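Local coordinates for hypothetical protein (Fusobacterium nucleatum subsp. nucleatum, PDB 2GSL) that might be a ribonuclease of the MrnC family involved in RNA processing, built on an all-helical ribonuclease III domain that binds magnesium, at residues N53-S58 / V93-E98; L59-I64 / A99-A104; E70-I75 / G107-L112. All coordinates share one frame; numbering follows the deposited sequence.

In the fold
All three contacts use helix 93-111, and all lie within the ribonuclease III domain. Contact 1 (53-58 with 93-98) and contact 2 (59-64 with 99-104) are consecutive parts of one crossing between helix 54-64 and helix 93-111; they touch, and their centres are about 7 Å apart. Contact 3 (70-75 with 107-112) brings helix 70-80 onto the far end of the same long helix, about 12 Å from contact 2 and about 18 Å from contact 1, centre to centre. Along the chain the three first segments precede the three second segments, in matching order. Helix 93-111 is thus packed against two helices along its length, while Glu103 in its middle reaches the magnesium ion.

Contact 1 of 3, residues N53-S58 / V93-E98; sequences NAKYQS and VMEYKE
Ser58 and Glu98 make the polar link of this crossing: Ser58 OG donates to Glu98 OE2 at 2.8 Å, meeting the carboxylate oxygen nearly along its C-O axis. The serine hydroxyl is swung anti to its own backbone N (chi1 176°), which turns it to helix 93-111, and on the way it also rests 3.7 Å from Glu95 CA. Glu98 reaches over as an extended arm and brings its OE2 to the hydroxyl. One turn back, Lys55 and Glu95 run slantwise past each other. Glu95 is stretched out, whereas the lysine chain folds at its last two torsions and brings NZ to 3.6 Å from Glu95 OE2, a long salt bridge; the same oxygen lies 3.3 Å from Lys55 CG. Ala54 packs on Tyr96, its CB 4.4 Å from Tyr96 CD2 and oblique to the ring.

At the start of helix 54-64, Asn53 is the N-cap, its OD1 accepting from Tyr56 N at 2.9 Å. The two short helical segments cross at 70°, with axes 7.8 Å apart. From helix 70-80, Lys80 forms a salt bridge with the other carboxylate oxygen of Glu98, tying a third helix to the pair.

Contact 2 of 3, residues L59-I64 / A99-A104; sequences LIYKKI and ATALEA. With MG (magnesium ion), chain G.
Tyr61 lies against Ala101 and Leu102, and the side-chain contacts between the two helices here are apolar. The tyrosine ring brings CE2 to 3.6 Å from Ala101 CB, with the methyl placed obliquely to the ring. Its CG stands anti to the backbone N (chi1 175°), which lays the ring across helix 93-111, against Ala101. Tyr61 and Leu102 are also where the two backbones come closest in register, and Tyr61 CB is accordingly 4.0 Å from Leu102 CB. Leu102 then sends one branch into the isoleucines: its CD2 is 3.7 Å from Ile60 CG2, where the two side chains slant across each other, and 4.0 Å from Ile64 CD1, where they meet at about a right angle. All five residues are buried. Ile121 of helix 115-127 packs on both isoleucines, and Trp26 of helix 15-34 on Leu102.

Metal binding is the task of Glu103, which points away from this packing. Its chain is extended beyond CG, and OE1 binds the magnesium ion at 2.3 Å. The second oxygen, Glu103 OE2, accepts a hydrogen bond at 2.8 Å from water 1, itself a ligand of the metal, so the carboxylate is held through both oxygens and its rotation is restricted. Gln57 NE2 adds a weak hydrogen bond to OE1.

Two more waters and Asp23 of helix 15-34 join the ion's coordination. Asp23 is the likely active-site residue. The crossing, at 67° between the segments, thus lies beside the metal site. Such acidic residues on packed helices, gathering magnesium, are the hallmark of the ribonuclease III catalytic domain, consistent with the suggested RNA-processing role.

Contact 3 of 3, residues E70-I75 / G107-L112; sequences EEFKVI and GAMYLL
Phe72 has the side chain of Met109, modelled as selenomethionine, laid across its ring. The terminal CE of Met109 sits over one face, 4.1 Å from the centroid of the Phe72 ring and only 13° off its normal, a CH-pi contact displaced toward the rim. The selenium is above the face too, but farther off: Met109 SE is 5.0 Å from the Phe72 centroid, a Met-aromatic contact at long range. Met109 CG comes at the ring from its own helix, 3.5 Å from Phe72 CE2. Its first torsion (chi1 -61°) sets the side chain's direction, and the extended torsions beyond carry CE from the CE2 and CZ side of the ring over to the CG and CD1 side.

Ala108 approaches the same ring differently, with its CB at the edge near the ring plane. That methyl also receives the tip of Ile75, whose CD1 lies 3.6 Å from Ala108 CB. At the border of the contact, Glu71 and Leu112 point at each other from opposite directions, and Leu112 CD1 ends 3.4 Å from Glu71 OE2. The carboxylate's charge has a long, weak ion pair with Lys8.

Ile118 and Ile121 of helix 115-127 extend the packing on Met109. Next to Met109 on helix 93-111, Tyr110 turns to the dimer partner and hydrogen-bonds Lys32 of the second subunit. The pairing is a buried helix-helix interface of the ribonuclease III domain, away from the metal site: segments 70-75 and 107-111 run at 137°, axes 11.0 Å apart, and Phe72, Met109 and Leu112 span that spacing.

Contact 1 of 3, residues N53-S58 / V93-E98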
loop_
_atom_site.group_PDB
_atom_site.type_symbol
_atom_site.label_atom_id
_atom_site.label_comp_id
_atom_site.label_asym_id
_atom_site.label_seq_id
_atom_site.Cartn_x
_atom_site.Cartn_y
_atom_site.Cartn_z
ATOM N N ASN A 53 5.271 11.484 -4.082
ATOM C CA ASN A 53 6.114 12.341 -3.236
ATOM C C ASN A 53 5.359 13.448 -2.506
ATOM O O ASN A 53 4.248 13.820 -2.900
ATOM C CB ASN A 53 7.259 12.954 -4.061
ATOM C CG ASN A 53 6.763 13.881 -5.160
ATOM O OD1 ASN A 53 6.268 14.985 -4.900
ATOM N ND2 ASN A 53 6.888 13.429 -6.395
ATOM N N ALA A 54 5.969 13.981 -1.447
ATOM C CA ALA A 54 5.329 15.032 -0.652
ATOM C C ALA A 54 4.903 16.253 -1.467
ATOM O O ALA A 54 3.796 16.771 -1.270
ATOM C CB ALA A 54 6.235 15.460 0.498
ATOM N N LYS A 55 5.753 16.710 -2.383
ATOM C CA LYS A 55 5.392 17.880 -3.188
ATOM C C LYS A 55 4.072 17.683 -3.924
ATOM O O LYS A 55 3.227 18.587 -3.943
ATOM C CB LYS A 55 6.495 18.224 -4.197
ATOM C CG LYS A 55 7.761 18.774 -3.557
ATOM C CD LYS A 55 8.842 19.009 -4.595
ATOM C CE LYS A 55 8.560 20.261 -5.438
ATOM N NZ LYS A 55 8.642 21.524 -4.617
ATOM N N TYR A 56 3.884 16.509 -4.525
ATOM C CA TYR A 56 2.648 16.250 -5.255
ATOM C C TYR A 56 1.442 16.102 -4.319
ATOM O O TYR A 56 0.444 16.806 -4.472
ATOM C CB TYR A 56 2.790 15.012 -6.151
ATOM C CG TYR A 56 1.661 14.873 -7.154
ATOM C CD1 TYR A 56 0.497 14.184 -6.823
ATOM C CD2 TYR A 56 1.725 15.500 -8.403
ATOM C CE1 TYR A 56 -0.576 14.127 -7.693
ATOM C CE2 TYR A 56 0.652 15.449 -9.286
ATOM C CZ TYR A 56 -0.501 14.762 -8.919
ATOM O OH TYR A 56 -1.598 14.740 -9.758
ATOM N N GLN A 57 1.518 15.209 -3.341
ATOM C CA GLN A 57 0.378 15.061 -2.444
ATOM C C GLN A 57 -0.048 16.440 -1.929
ATOM O O GLN A 57 -1.241 16.694 -1.729
ATOM C CB GLN A 57 0.729 14.157 -1.274
ATOM C CG GLN A 57 1.682 13.070 -1.645
ATOM C CD GLN A 57 1.608 11.902 -0.704
ATOM O OE1 GLN A 57 0.583 11.224 -0.636
ATOM N NE2 GLN A 57 2.691 11.651 0.034
ATOM N N SER A 58 0.926 17.332 -1.735
ATOM C CA SER A 58 0.663 18.690 -1.253
ATOM C C SER A 58 -0.213 19.482 -2.225
ATOM O O SER A 58 -1.076 20.261 -1.810
ATOM C CB SER A 58 1.982 19.445 -1.019
ATOM O OG SER A 58 1.739 20.796 -0.629
ATOM N N VAL A 93 8.657 22.419 4.891
ATOM C CA VAL A 93 7.909 22.009 6.068
ATOM C C VAL A 93 6.411 21.985 5.757
ATOM O O VAL A 93 5.741 20.977 5.980
ATOM C CB VAL A 93 8.175 22.961 7.256
ATOM C CG1 VAL A 93 7.388 22.505 8.485
ATOM C CG2 VAL A 93 9.666 22.986 7.564
HETATM N N MSE A 94 5.899 23.093 5.229
HETATM C CA MSE A 94 4.483 23.207 4.887
HETATM C C MSE A 94 3.998 22.084 3.950
HETATM O O MSE A 94 2.939 21.498 4.171
HETATM C CB MSE A 94 4.216 24.565 4.229
HETATM C CG MSE A 94 2.748 24.851 3.972
HETATM SE SE MSE A 94 1.796 25.233 5.613
HETATM C CE MSE A 94 0.722 26.730 4.966
ATOM N N GLU A 95 4.776 21.796 2.910
ATOM C CA GLU A 95 4.426 20.766 1.941
ATOM C C GLU A 95 4.418 19.374 2.557
ATOM O O GLU A 95 3.530 18.557 2.284
ATOM C CB GLU A 95 5.396 20.807 0.758
ATOM C CG GLU A 95 5.362 22.128 0.017
ATOM C CD GLU A 95 6.283 22.180 -1.186
ATOM O OE1 GLU A 95 6.218 23.193 -1.915
ATOM O OE2 GLU A 95 7.065 21.224 -1.409
ATOM N N TYR A 96 5.407 19.112 3.399
ATOM C CA TYR A 96 5.513 17.821 4.054
ATOM C C TYR A 96 4.286 17.621 4.947
ATOM O O TYR A 96 3.659 16.561 4.936
ATOM C CB TYR A 96 6.801 17.771 4.876
ATOM C CG TYR A 96 7.136 16.398 5.382
ATOM C CD1 TYR A 96 6.627 15.930 6.596
ATOM C CD2 TYR A 96 7.910 15.535 4.616
ATOM C CE1 TYR A 96 6.883 14.626 7.026
ATOM C CE2 TYR A 96 8.166 14.240 5.031
ATOM C CZ TYR A 96 7.651 13.787 6.229
ATOM O OH TYR A 96 7.884 12.480 6.592
ATOM N N LYS A 97 3.939 18.655 5.708
ATOM C CA LYS A 97 2.788 18.590 6.587
ATOM C C LYS A 97 1.522 18.304 5.775
ATOM O O LYS A 97 0.786 17.361 6.071
ATOM C CB LYS A 97 2.654 19.898 7.379
ATOM C CG LYS A 97 3.785 20.105 8.402
ATOM C CD LYS A 97 4.129 21.585 8.617
ATOM C CE LYS A 97 3.032 22.381 9.354
ATOM N NZ LYS A 97 3.045 22.256 10.855
ATOM N N GLU A 98 1.273 19.099 4.743
ATOM C CA GLU A 98 0.094 18.894 3.915
ATOM C C GLU A 98 0.122 17.517 3.264
ATOM O O GLU A 98 -0.919 16.965 2.918
ATOM C CB GLU A 98 0.004 19.979 2.850
ATOM C CG GLU A 98 -0.491 21.309 3.390
ATOM C CD GLU A 98 -0.201 22.462 2.448
ATOM O OE1 GLU A 98 -0.670 23.598 2.726
ATOM O OE2 GLU A 98 0.507 22.233 1.432
#

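Contact 2 of 3, residues L59-I64 / A99-A104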
loop_
_atom_site.group_PDB
_atom_site.type_symbol
_atom_site.label_atom_id
_atom_site.label_comp_id
_atom_site.label_asym_id
_atom_site.label_seq_id
_atom_site.Cartn_x
_atom_site.Cartn_y
_atom_site.Cartn_z
ATOM N N LEU A 59 0.015 19.298 -3.520
ATOM C CA LEU A 59 -0.798 19.998 -4.500
ATOM C C LEU A 59 -2.190 19.427 -4.394
ATOM O O LEU A 59 -3.176 20.161 -4.464
ATOM C CB LEU A 59 -0.273 19.774 -5.915
ATOM C CG LEU A 59 0.998 20.534 -6.304
ATOM C CD1 LEU A 59 1.344 20.241 -7.762
ATOM C CD2 LEU A 59 0.774 22.037 -6.098
ATOM N N ILE A 60 -2.269 18.112 -4.217
ATOM C CA ILE A 60 -3.560 17.466 -4.094
ATOM C C ILE A 60 -4.314 18.063 -2.922
ATOM O O ILE A 60 -5.404 18.613 -3.086
ATOM C CB ILE A 60 -3.424 15.947 -3.865
ATOM C CG1 ILE A 60 -2.815 15.287 -5.100
ATOM C CG2 ILE A 60 -4.795 15.337 -3.572
ATOM C CD1 ILE A 60 -3.664 15.427 -6.346
ATOM N N TYR A 61 -3.726 17.969 -1.734
ATOM C CA TYR A 61 -4.370 18.501 -0.540
ATOM C C TYR A 61 -4.890 19.922 -0.775
ATOM O O TYR A 61 -6.071 20.185 -0.604
ATOM C CB TYR A 61 -3.393 18.451 0.646
ATOM C CG TYR A 61 -3.903 19.095 1.914
ATOM C CD1 TYR A 61 -3.751 20.457 2.126
ATOM C CD2 TYR A 61 -4.558 18.346 2.890
ATOM C CE1 TYR A 61 -4.238 21.065 3.271
ATOM C CE2 TYR A 61 -5.057 18.943 4.046
ATOM C CZ TYR A 61 -4.895 20.307 4.228
ATOM O OH TYR A 61 -5.408 20.933 5.346
ATOM N N LYS A 62 -4.022 20.826 -1.204
ATOM C CA LYS A 62 -4.449 22.196 -1.433
ATOM C C LYS A 62 -5.539 22.360 -2.488
ATOM O O LYS A 62 -6.257 23.361 -2.479
ATOM C CB LYS A 62 -3.236 23.062 -1.756
ATOM C CG LYS A 62 -2.258 23.085 -0.600
ATOM C CD LYS A 62 -0.902 23.660 -0.967
ATOM C CE LYS A 62 -0.947 25.145 -1.203
ATOM N NZ LYS A 62 0.432 25.679 -1.344
ATOM N N LYS A 63 -5.686 21.380 -3.375
ATOM C CA LYS A 63 -6.716 21.458 -4.409
ATOM C C LYS A 63 -8.047 20.847 -3.985
ATOM O O LYS A 63 -9.063 21.076 -4.640
ATOM C CB LYS A 63 -6.241 20.781 -5.703
ATOM C CG LYS A 63 -5.056 21.485 -6.381
ATOM C CD LYS A 63 -4.565 20.712 -7.602
ATOM C CE LYS A 63 -5.563 20.769 -8.761
ATOM N NZ LYS A 63 -5.619 22.115 -9.430
ATOM N N ILE A 64 -8.056 20.081 -2.896
ATOM C CA ILE A 64 -9.301 19.466 -2.444
ATOM C C ILE A 64 -9.788 19.943 -1.082
ATOM O O ILE A 64 -10.976 20.172 -0.899
ATOM C CB ILE A 64 -9.198 17.920 -2.405
ATOM C CG1 ILE A 64 -8.160 17.484 -1.379
ATOM C CG2 ILE A 64 -8.830 17.388 -3.764
ATOM C CD1 ILE A 64 -8.053 15.975 -1.263
ATOM N N ALA A 99 1.317 16.957 3.119
ATOM C CA ALA A 99 1.458 15.637 2.531
ATOM C C ALA A 99 0.951 14.590 3.519
ATOM O O ALA A 99 0.367 13.566 3.140
ATOM C CB ALA A 99 2.920 15.372 2.186
ATOM N N THR A 100 1.197 14.855 4.795
ATOM C CA THR A 100 0.771 13.977 5.877
ATOM C C THR A 100 -0.720 14.160 6.119
ATOM O O THR A 100 -1.446 13.207 6.375
ATOM C CB THR A 100 1.504 14.328 7.153
ATOM O OG1 THR A 100 2.913 14.248 6.914
ATOM C CG2 THR A 100 1.109 13.368 8.271
ATOM N N ALA A 101 -1.165 15.404 6.041
ATOM C CA ALA A 101 -2.563 15.703 6.245
ATOM C C ALA A 101 -3.359 14.977 5.166
ATOM O O ALA A 101 -4.435 14.431 5.429
ATOM C CB ALA A 101 -2.798 17.209 6.171
ATOM N N LEU A 102 -2.822 14.977 3.948
ATOM C CA LEU A 102 -3.478 14.308 2.833
ATOM C C LEU A 102 -3.516 12.800 3.097
ATOM O O LEU A 102 -4.564 12.173 2.948
ATOM C CB LEU A 102 -2.743 14.621 1.515
ATOM C CG LEU A 102 -3.197 14.133 0.121
ATOM C CD1 LEU A 102 -2.742 12.706 -0.097
ATOM C CD2 LEU A 102 -4.681 14.279 -0.044
ATOM N N GLU A 103 -2.398 12.212 3.512
ATOM C CA GLU A 103 -2.388 10.773 3.780
ATOM C C GLU A 103 -3.222 10.438 5.017
ATOM O O GLU A 103 -3.621 9.292 5.217
ATOM C CB GLU A 103 -0.957 10.252 3.985
ATOM C CG GLU A 103 -0.022 10.524 2.835
ATOM C CD GLU A 103 1.291 9.785 2.947
ATOM O OE1 GLU A 103 1.667 9.124 1.950
ATOM O OE2 GLU A 103 1.959 9.857 4.012
ATOM N N ALA A 104 -3.477 11.441 5.845
ATOM C CA ALA A 104 -4.255 11.236 7.050
ATOM C C ALA A 104 -5.714 11.142 6.648
ATOM O O ALA A 104 -6.444 10.271 7.115
ATOM C CB ALA A 104 -4.041 12.393 8.013
HETATM MG MG MG G . 4.003 9.307 1.838
HETATM O O HOH W 1 4.525 8.833 4.014
HETATM O O HOH W 2 3.678 8.681 -0.412
HETATM O O HOH W 3 6.193 8.495 1.583
#

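Contact 3 of 3, residues E70-I75 / G107-L112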
loop_
_atom_site.group_PDB
_atom_site.type_symbol
_atom_site.label_atom_id
_atom_site.label_comp_id
_atom_site.label_asym_id
_atom_site.label_seq_id
_atom_site.Cartn_x
_atom_site.Cartn_y
_atom_site.Cartn_z
ATOM N N GLU A 70 -16.825 18.290 6.465
ATOM C CA GLU A 70 -16.325 18.823 7.729
ATOM C C GLU A 70 -15.423 17.848 8.485
ATOM O O GLU A 70 -14.298 18.192 8.870
ATOM C CB GLU A 70 -17.507 19.215 8.624
ATOM C CG GLU A 70 -17.932 20.666 8.499
ATOM C CD GLU A 70 -16.896 21.615 9.077
ATOM O OE1 GLU A 70 -17.076 22.850 8.955
ATOM O OE2 GLU A 70 -15.900 21.122 9.659
ATOM N N GLU A 71 -15.932 16.639 8.703
ATOM C CA GLU A 71 -15.205 15.594 9.424
ATOM C C GLU A 71 -13.763 15.409 8.941
ATOM O O GLU A 71 -12.852 15.158 9.738
ATOM C CB GLU A 71 -15.971 14.271 9.307
ATOM C CG GLU A 71 -15.199 13.027 9.724
ATOM C CD GLU A 71 -16.035 11.761 9.593
ATOM O OE1 GLU A 71 -16.684 11.567 8.531
ATOM O OE2 GLU A 71 -16.036 10.954 10.552
ATOM N N PHE A 72 -13.565 15.542 7.635
ATOM C CA PHE A 72 -12.253 15.379 7.038
ATOM C C PHE A 72 -11.403 16.624 7.168
ATOM O O PHE A 72 -10.202 16.542 7.428
ATOM C CB PHE A 72 -12.410 14.990 5.572
ATOM C CG PHE A 72 -13.072 13.669 5.385
ATOM C CD1 PHE A 72 -14.225 13.553 4.624
ATOM C CD2 PHE A 72 -12.569 12.541 6.022
ATOM C CE1 PHE A 72 -14.872 12.321 4.509
ATOM C CE2 PHE A 72 -13.203 11.313 5.916
ATOM C CZ PHE A 72 -14.353 11.197 5.162
ATOM N N LYS A 73 -12.025 17.779 6.979
ATOM C CA LYS A 73 -11.310 19.040 7.087
ATOM C C LYS A 73 -10.595 19.115 8.441
ATOM O O LYS A 73 -9.468 19.610 8.533
ATOM C CB LYS A 73 -12.283 20.213 6.943
ATOM C CG LYS A 73 -12.976 20.317 5.592
ATOM C CD LYS A 73 -13.694 21.656 5.463
ATOM C CE LYS A 73 -13.956 22.017 4.002
ATOM N NZ LYS A 73 -14.490 23.415 3.838
ATOM N N VAL A 74 -11.263 18.613 9.484
ATOM C CA VAL A 74 -10.728 18.592 10.847
ATOM C C VAL A 74 -9.462 17.735 10.894
ATOM O O VAL A 74 -8.397 18.193 11.328
ATOM C CB VAL A 74 -11.783 18.013 11.860
ATOM C CG1 VAL A 74 -11.210 17.968 13.277
ATOM C CG2 VAL A 74 -13.046 18.869 11.854
ATOM N N ILE A 75 -9.594 16.488 10.442
ATOM C CA ILE A 75 -8.481 15.548 10.416
ATOM C C ILE A 75 -7.308 16.153 9.660
ATOM O O ILE A 75 -6.166 16.127 10.129
ATOM C CB ILE A 75 -8.895 14.232 9.745
ATOM C CG1 ILE A 75 -10.008 13.586 10.561
ATOM C CG2 ILE A 75 -7.696 13.302 9.617
ATOM C CD1 ILE A 75 -10.474 12.273 10.018
ATOM N N GLY A 107 -6.253 7.971 4.770
ATOM C CA GLY A 107 -6.279 6.890 5.737
ATOM C C GLY A 107 -7.607 6.812 6.465
ATOM O O GLY A 107 -8.132 5.718 6.703
ATOM N N ALA A 108 -8.160 7.971 6.808
ATOM C CA ALA A 108 -9.424 8.034 7.527
ATOM C C ALA A 108 -10.600 7.541 6.682
ATOM O O ALA A 108 -11.388 6.716 7.129
ATOM C CB ALA A 108 -9.674 9.457 7.997
HETATM N N MSE A 109 -10.713 8.049 5.461
HETATM C CA MSE A 109 -11.797 7.661 4.579
HETATM C C MSE A 109 -11.865 6.142 4.473
HETATM O O MSE A 109 -12.943 5.543 4.535
HETATM C CB MSE A 109 -11.592 8.287 3.201
HETATM C CG MSE A 109 -11.579 9.820 3.203
HETATM SE SE MSE A 109 -11.201 10.556 1.434
HETATM C CE MSE A 109 -11.751 12.394 1.715
ATOM N N TYR A 110 -10.710 5.510 4.340
ATOM C CA TYR A 110 -10.666 4.065 4.233
ATOM C C TYR A 110 -11.317 3.424 5.470
ATOM O O TYR A 110 -12.317 2.715 5.357
ATOM C CB TYR A 110 -9.218 3.630 4.102
ATOM C CG TYR A 110 -9.047 2.205 3.683
ATOM C CD1 TYR A 110 -9.025 1.849 2.348
ATOM C CD2 TYR A 110 -8.855 1.216 4.632
ATOM C CE1 TYR A 110 -8.804 0.540 1.971
ATOM C CE2 TYR A 110 -8.636 -0.087 4.273
ATOM C CZ TYR A 110 -8.605 -0.424 2.946
ATOM O OH TYR A 110 -8.331 -1.728 2.609
ATOM N N LEU A 111 -10.750 3.681 6.647
ATOM C CA LEU A 111 -11.286 3.144 7.897
ATOM C C LEU A 111 -12.795 3.387 8.060
ATOM O O LEU A 111 -13.469 2.659 8.788
ATOM C CB LEU A 111 -10.533 3.740 9.088
ATOM C CG LEU A 111 -9.147 3.152 9.292
ATOM C CD1 LEU A 111 -8.429 3.857 10.429
ATOM C CD2 LEU A 111 -9.282 1.689 9.590
ATOM N N LEU A 112 -13.318 4.409 7.390
ATOM C CA LEU A 112 -14.743 4.709 7.461
ATOM C C LEU A 112 -15.470 4.151 6.256
ATOM O O LEU A 112 -16.489 4.696 5.837
ATOM C CB LEU A 112 -14.996 6.213 7.512
ATOM C CG LEU A 112 -14.650 6.906 8.817
ATOM C CD1 LEU A 112 -14.948 8.383 8.693
ATOM C CD2 LEU A 112 -15.442 6.275 9.942
#